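Local coordinates for protein restriction endonuclease (Mycobacterium sp., PDB 4F0Q) that cleaves DNA in a cytosine-methylation-dependent manner, working as a tetramer whose chains probably pair a modified-base-recognising domain with a PD-(D/E)XK-type nuclease domain, at residues Arg79-Leu84 with Asp225-Ala230; Arg140-Thr145 with Leu152-Phe157. One frame throughout, in Å; residues are numbered along the deposited sequence.

Interaction 1 of 2, residues Arg79-Leu84 with Asp225-Ala230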
loop_
_atom_site.group_PDB
_atom_site.type_symbol
_atom_site.label_atom_id
_atom_site.label_comp_id
_atom_site.label_asym_id
_atom_site.label_seq_id
_atom_site.Cartn_x
_atom_site.Cartn_y
_atom_site.Cartn_z
ATOM N N ARG A 79 23.631 8.471 -39.830
ATOM C CA ARG A 79 24.476 9.069 -38.806
ATOM C C ARG A 79 25.327 8.009 -38.119
ATOM O O ARG A 79 25.130 6.811 -38.325
ATOM C CB ARG A 79 23.626 9.807 -37.769
ATOM C CG ARG A 79 22.527 8.965 -37.140
ATOM C CD ARG A 79 21.168 9.615 -37.344
ATOM N NE ARG A 79 20.211 9.241 -36.307
ATOM C CZ ARG A 79 19.241 8.346 -36.465
ATOM N NH1 ARG A 79 19.091 7.724 -37.625
ATOM N NH2 ARG A 79 18.419 8.074 -35.459
ATOM N N SER A 80 26.273 8.460 -37.304
ATOM C CA SER A 80 27.132 7.554 -36.553
ATOM C C SER A 80 26.376 7.000 -35.350
ATOM O O SER A 80 25.481 7.656 -34.817
ATOM C CB SER A 80 28.398 8.282 -36.100
ATOM O OG SER A 80 29.311 7.385 -35.491
ATOM N N ARG A 81 26.733 5.792 -34.925
ATOM C CA ARG A 81 26.021 5.141 -33.829
ATOM C C ARG A 81 26.870 4.104 -33.095
ATOM O O ARG A 81 27.727 3.449 -33.688
ATOM C CB ARG A 81 24.744 4.474 -34.348
ATOM C CG ARG A 81 25.000 3.271 -35.245
ATOM C CD ARG A 81 23.712 2.562 -35.621
ATOM N NE ARG A 81 23.966 1.374 -36.429
ATOM C CZ ARG A 81 24.086 1.382 -37.753
ATOM N NH1 ARG A 81 23.975 2.522 -38.423
ATOM N NH2 ARG A 81 24.317 0.253 -38.408
ATOM N N ARG A 82 26.617 3.962 -31.799
ATOM C CA ARG A 82 27.242 2.913 -31.005
ATOM C C ARG A 82 26.397 1.646 -31.112
ATOM O O ARG A 82 25.218 1.644 -30.755
ATOM C CB ARG A 82 27.362 3.348 -29.544
ATOM C CG ARG A 82 28.288 2.481 -28.708
ATOM C CD ARG A 82 29.749 2.809 -28.976
ATOM N NE ARG A 82 30.060 4.201 -28.661
ATOM C CZ ARG A 82 31.286 4.714 -28.669
ATOM N NH1 ARG A 82 32.324 3.947 -28.973
ATOM N NH2 ARG A 82 31.475 5.992 -28.369
ATOM N N ALA A 83 27.005 0.574 -31.612
ATOM C CA ALA A 83 26.291 -0.675 -31.867
ATOM C C ALA A 83 25.683 -1.280 -30.604
ATOM O O ALA A 83 24.487 -1.571 -30.562
ATOM C CB ALA A 83 27.213 -1.678 -32.543
ATOM N N LEU A 84 26.509 -1.470 -29.582
ATOM C CA LEU A 84 26.047 -2.058 -28.330
ATOM C C LEU A 84 27.053 -1.833 -27.211
ATOM O O LEU A 84 28.175 -1.387 -27.448
ATOM C CB LEU A 84 25.797 -3.561 -28.492
ATOM C CG LEU A 84 26.998 -4.510 -28.389
ATOM C CD1 LEU A 84 26.524 -5.952 -28.306
ATOM C CD2 LEU A 84 27.960 -4.337 -29.556
ATOM N N ASP A 225 24.452 -7.620 -35.678
ATOM C CA ASP A 225 25.046 -7.604 -37.011
ATOM C C ASP A 225 24.554 -6.394 -37.790
ATOM O O ASP A 225 25.337 -5.694 -38.429
ATOM C CB ASP A 225 24.698 -8.878 -37.781
ATOM C CG ASP A 225 25.274 -10.125 -37.143
ATOM O OD1 ASP A 225 26.091 -9.998 -36.207
ATOM O OD2 ASP A 225 24.916 -11.237 -37.589
ATOM N N ASP A 226 23.248 -6.152 -37.727
ATOM C CA ASP A 226 22.647 -5.006 -38.393
ATOM C C ASP A 226 23.106 -3.698 -37.761
ATOM O O ASP A 226 23.424 -2.743 -38.467
ATOM C CB ASP A 226 21.121 -5.099 -38.362
ATOM C CG ASP A 226 20.597 -6.303 -39.115
ATOM O OD1 ASP A 226 21.319 -6.810 -39.998
ATOM O OD2 ASP A 226 19.464 -6.741 -38.825
ATOM N N ARG A 227 23.141 -3.654 -36.430
ATOM C CA ARG A 227 23.614 -2.459 -35.736
ATOM C C ARG A 227 25.099 -2.186 -35.998
ATOM O O ARG A 227 25.533 -1.035 -35.999
ATOM C CB ARG A 227 23.336 -2.543 -34.234
ATOM C CG ARG A 227 21.874 -2.346 -33.867
ATOM C CD ARG A 227 21.707 -2.040 -32.384
ATOM N NE ARG A 227 22.456 -0.851 -31.983
ATOM C CZ ARG A 227 21.989 0.391 -32.067
ATOM N NH1 ARG A 227 20.771 0.615 -32.538
ATOM N NH2 ARG A 227 22.742 1.412 -31.680
ATOM N N ARG A 228 25.869 -3.247 -36.220
ATOM C CA ARG A 228 27.285 -3.107 -36.545
ATOM C C ARG A 228 27.486 -2.901 -38.042
ATOM O O ARG A 228 28.595 -2.621 -38.496
ATOM C CB ARG A 228 28.077 -4.334 -36.085
ATOM C CG ARG A 228 28.167 -4.507 -34.578
ATOM C CD ARG A 228 29.001 -5.726 -34.223
ATOM N NE ARG A 228 30.413 -5.535 -34.542
ATOM C CZ ARG A 228 31.308 -6.517 -34.590
ATOM N NH1 ARG A 228 30.934 -7.766 -34.350
ATOM N NH2 ARG A 228 32.572 -6.253 -34.886
ATOM N N ASN A 229 26.408 -3.047 -38.805
ATOM C CA ASN A 229 26.469 -2.904 -40.254
ATOM C C ASN A 229 26.477 -1.437 -40.673
ATOM O O ASN A 229 25.507 -0.713 -40.455
ATOM C CB ASN A 229 25.296 -3.636 -40.909
ATOM C CG ASN A 229 25.571 -4.006 -42.352
ATOM O OD1 ASN A 229 26.332 -3.331 -43.046
ATOM N ND2 ASN A 229 24.949 -5.085 -42.813
ATOM N N ALA A 230 27.580 -1.006 -41.280
ATOM C CA ALA A 230 27.739 0.385 -41.689
ATOM C C ALA A 230 26.876 0.728 -42.899
ATOM O O ALA A 230 26.616 1.899 -43.176
ATOM C CB ALA A 230 29.202 0.690 -41.975
#
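Arg81 and Arg227 reach past each other in opposite senses, each guanidinium ending on backbone carbonyls of the other's segment. The tighter part is made by Arg227. Its NE donates to Ala83 O at 2.6 Å, in the carbonyl plane and on a lone pair, while its NH2 reaches Arg82 O at 2.7 Å with an N-H...O angle of 157°. Both acceptors lie close to the guanidinium plane; two successive carbonyls hold this edge, and Leu151 O and Leu152 O take NH1 and NH2 as well. The bend at chi3 (58°) turns the group back toward them, and CD of Arg81 lies over one face. Also buried, the methyl of Ala83 meets CG of Arg228 at 3.6 Å, while the guanidinium of Arg228 turns to Pro60 O.

Arg81 runs extended from CG to NE and delivers its head to the main-chain oxygens of residues 226-229. NE bonds to Arg227 O at 2.9 Å, with that oxygen tilted 25° from the Arg81 guanidinium plane. NH2 adds weak bonds to the main-chain oxygens of Asp226, Arg227 and Asn229, and NH1 continues to Leu232 O. Several carbonyl oxygens round the head would be expected to ease the proximity of the like-charged Arg227, whose NH2 is 4.9 Å from Arg81 NE. This joins strand 80-81, half of a two-stranded hairpin with strand 74-75, to helix 222-227 within the AspBHI-type N-terminal region, which belongs to the PUA clan.

Toward the partly exposed side chains the packing thins. Asn229 OD1 accepts from Ala231 N. Arg82 directs CB away from the helix, and its NH2 makes a long, weak ion pair with Glu137.

Interaction 2 of 2, residues Arg140-Thr145 with Leu152-Phe157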
loop_
_atom_site.group_PDB
_atom_site.type_symbol
_atom_site.label_atom_id
_atom_site.label_comp_id
_atom_site.label_asym_id
_atom_site.label_seq_id
_atom_site.Cartn_x
_atom_site.Cartn_y
_atom_site.Cartn_z
ATOM N N ARG A 140 22.253 8.987 -22.259
ATOM C CA ARG A 140 21.716 10.083 -23.060
ATOM C C ARG A 140 20.698 9.587 -24.093
ATOM O O ARG A 140 19.714 10.267 -24.385
ATOM C CB ARG A 140 22.858 10.834 -23.752
ATOM C CG ARG A 140 22.420 11.830 -24.815
ATOM C CD ARG A 140 21.558 12.942 -24.237
ATOM N NE ARG A 140 21.118 13.866 -25.280
ATOM C CZ ARG A 140 20.000 13.723 -25.982
ATOM N NH1 ARG A 140 19.192 12.697 -25.752
ATOM N NH2 ARG A 140 19.685 14.611 -26.915
ATOM N N LEU A 141 20.932 8.392 -24.627
ATOM C CA LEU A 141 20.094 7.856 -25.698
ATOM C C LEU A 141 19.003 6.905 -25.206
ATOM O O LEU A 141 17.980 6.731 -25.868
ATOM C CB LEU A 141 20.959 7.170 -26.758
ATOM C CG LEU A 141 21.888 8.093 -27.547
ATOM C CD1 LEU A 141 22.739 7.295 -28.521
ATOM C CD2 LEU A 141 21.085 9.157 -28.279
ATOM N N HIS A 142 19.222 6.292 -24.048
ATOM C CA HIS A 142 18.220 5.416 -23.451
ATOM C C HIS A 142 17.091 6.238 -22.844
ATOM O O HIS A 142 16.037 5.708 -22.492
ATOM C CB HIS A 142 18.853 4.501 -22.401
ATOM C CG HIS A 142 19.592 3.339 -22.985
ATOM N ND1 HIS A 142 19.189 2.034 -22.805
ATOM C CD2 HIS A 142 20.704 3.285 -23.755
ATOM C CE1 HIS A 142 20.023 1.225 -23.433
ATOM N NE2 HIS A 142 20.952 1.959 -24.018
ATOM N N ALA A 143 17.327 7.539 -22.723
ATOM C CA ALA A 143 16.293 8.476 -22.316
ATOM C C ALA A 143 16.097 9.512 -23.416
ATOM O O ALA A 143 15.781 10.670 -23.144
ATOM C CB ALA A 143 16.665 9.145 -21.005
ATOM N N GLY A 144 16.294 9.082 -24.660
ATOM C CA GLY A 144 16.126 9.948 -25.813
ATOM C C GLY A 144 14.723 10.515 -25.907
ATOM O O GLY A 144 13.741 9.804 -25.696
ATOM N N THR A 145 14.631 11.801 -26.228
ATOM C CA THR A 145 13.348 12.497 -26.240
ATOM C C THR A 145 12.530 12.217 -27.496
ATOM O O THR A 145 11.363 12.594 -27.576
ATOM C CB THR A 145 13.531 14.017 -26.089
ATOM O OG1 THR A 145 14.304 14.518 -27.185
ATOM C CG2 THR A 145 14.241 14.336 -24.782
ATOM N N LEU A 152 19.257 5.163 -31.919
ATOM C CA LEU A 152 20.713 5.159 -31.825
ATOM C C LEU A 152 21.209 4.505 -30.540
ATOM O O LEU A 152 22.378 4.133 -30.442
ATOM C CB LEU A 152 21.246 6.590 -31.902
ATOM C CG LEU A 152 20.904 7.377 -33.166
ATOM C CD1 LEU A 152 21.360 8.821 -33.031
ATOM C CD2 LEU A 152 21.541 6.722 -34.378
ATOM N N ALA A 153 20.318 4.373 -29.561
ATOM C CA ALA A 153 20.676 3.836 -28.250
ATOM C C ALA A 153 21.237 2.420 -28.324
ATOM O O ALA A 153 20.568 1.505 -28.806
ATOM C CB ALA A 153 19.476 3.882 -27.315
ATOM N N PRO A 154 22.476 2.238 -27.842
ATOM C CA PRO A 154 23.139 0.931 -27.832
ATOM C C PRO A 154 22.579 0.006 -26.754
ATOM O O PRO A 154 22.606 0.354 -25.573
ATOM C CB PRO A 154 24.596 1.283 -27.523
ATOM C CG PRO A 154 24.520 2.560 -26.762
ATOM C CD PRO A 154 23.345 3.309 -27.322
ATOM N N PRO A 155 22.067 -1.164 -27.161
ATOM C CA PRO A 155 21.539 -2.170 -26.233
ATOM C C PRO A 155 22.598 -2.642 -25.245
ATOM O O PRO A 155 23.755 -2.816 -25.622
ATOM C CB PRO A 155 21.140 -3.323 -27.159
ATOM C CG PRO A 155 20.903 -2.682 -28.480
ATOM C CD PRO A 155 21.898 -1.567 -28.567
ATOM N N LEU A 156 22.203 -2.844 -23.992
ATOM C CA LEU A 156 23.124 -3.348 -22.979
ATOM C C LEU A 156 23.005 -4.859 -22.819
ATOM O O LEU A 156 22.164 -5.354 -22.067
ATOM C CB LEU A 156 22.903 -2.647 -21.634
ATOM C CG LEU A 156 23.769 -1.416 -21.344
ATOM C CD1 LEU A 156 23.486 -0.289 -22.329
ATOM C CD2 LEU A 156 23.568 -0.945 -19.913
ATOM N N PHE A 157 23.855 -5.585 -23.539
ATOM C CA PHE A 157 23.896 -7.039 -23.454
ATOM C C PHE A 157 24.640 -7.473 -22.200
ATOM O O PHE A 157 25.852 -7.285 -22.088
ATOM C CB PHE A 157 24.561 -7.632 -24.697
ATOM C CG PHE A 157 23.635 -7.774 -25.869
ATOM C CD1 PHE A 157 22.994 -6.669 -26.402
ATOM C CD2 PHE A 157 23.410 -9.014 -26.442
ATOM C CE1 PHE A 157 22.139 -6.799 -27.480
ATOM C CE2 PHE A 157 22.560 -9.150 -27.524
ATOM C CZ PHE A 157 21.924 -8.042 -28.043
#
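The imidazole of His142 meets Pro154 through its edge: NE2 donates to Pro154 O at 2.8 Å. The oxygen is only 5° out of the ring plane. Seen from the acceptor the bond is less regular, because the nitrogen stands 46° above the carbonyl plane and misses the lone-pair direction. Two apolar groups approach the same ring at a slant, neither squarely over a face nor in the plane. One is the methyl of Ala153, 3.8 Å from His142 CD2; the other is CD1 of Leu156, 3.8 Å from His142 NE2. With CG beside the backbone N (chi1 -78°), the ring swings toward the 152-157 segment although its CB sets out obliquely to it. Ile183 and Ile184 of strand 175-193 also touch the histidine, so its polar edge sits in largely apolar surroundings. The bond to Pro154 O gives NE2 a partner there.

The segments come from the end of helix 130-142 and the approach to strand 156-166, on either side of the short helix 147-150. The chain thus leaves the first helix, makes the short one and then enters a strand of the mixed sheet in the PUA-clan region, and the proline carbonyl is gripped just before sheet pairing begins.

Nearer helix 147-150 the side chains meet through apolar groups, with the carbonyl oxygens of Leu141 and Leu152 also packed against methyls. Leu141 CB packs against Ala153 CB at 3.6 Å, where the backbones are also nearest, with 4.8 Å between the CA atoms of Leu141 and Ala153. Further out, the Leu141 and Leu152 side chains cross at a slant, CD1 of Leu141 lying 3.8 Å from CB of Leu152 and 4.2 Å from Pro154 CD. Beyond the helix, Thr145 OG1 is hydrogen-bonded to Ser200 OG of the second subunit.

The centres of interactions 1 and 2 lie 13 Å apart in the same N-terminal region, and residues 140-145 and 152-157 both fall, in sequence, between the two segments of interaction 1. They meet directly: Arg227 NH2, already used in interaction 1, stands 3.0 Å from Leu152 O in a probable hydrogen bond. Beside it the prolines pack on the same carbonyls that Arg227 holds, Ala83 O lying 3.3 Å from Pro155 CD and Arg82 O 3.3 Å from Pro154 CB. Neither contact includes the magnesium ligands Asp334, Gln355 and Ala356, which belong to the nuclease region; interaction 2 instead borders the second subunit.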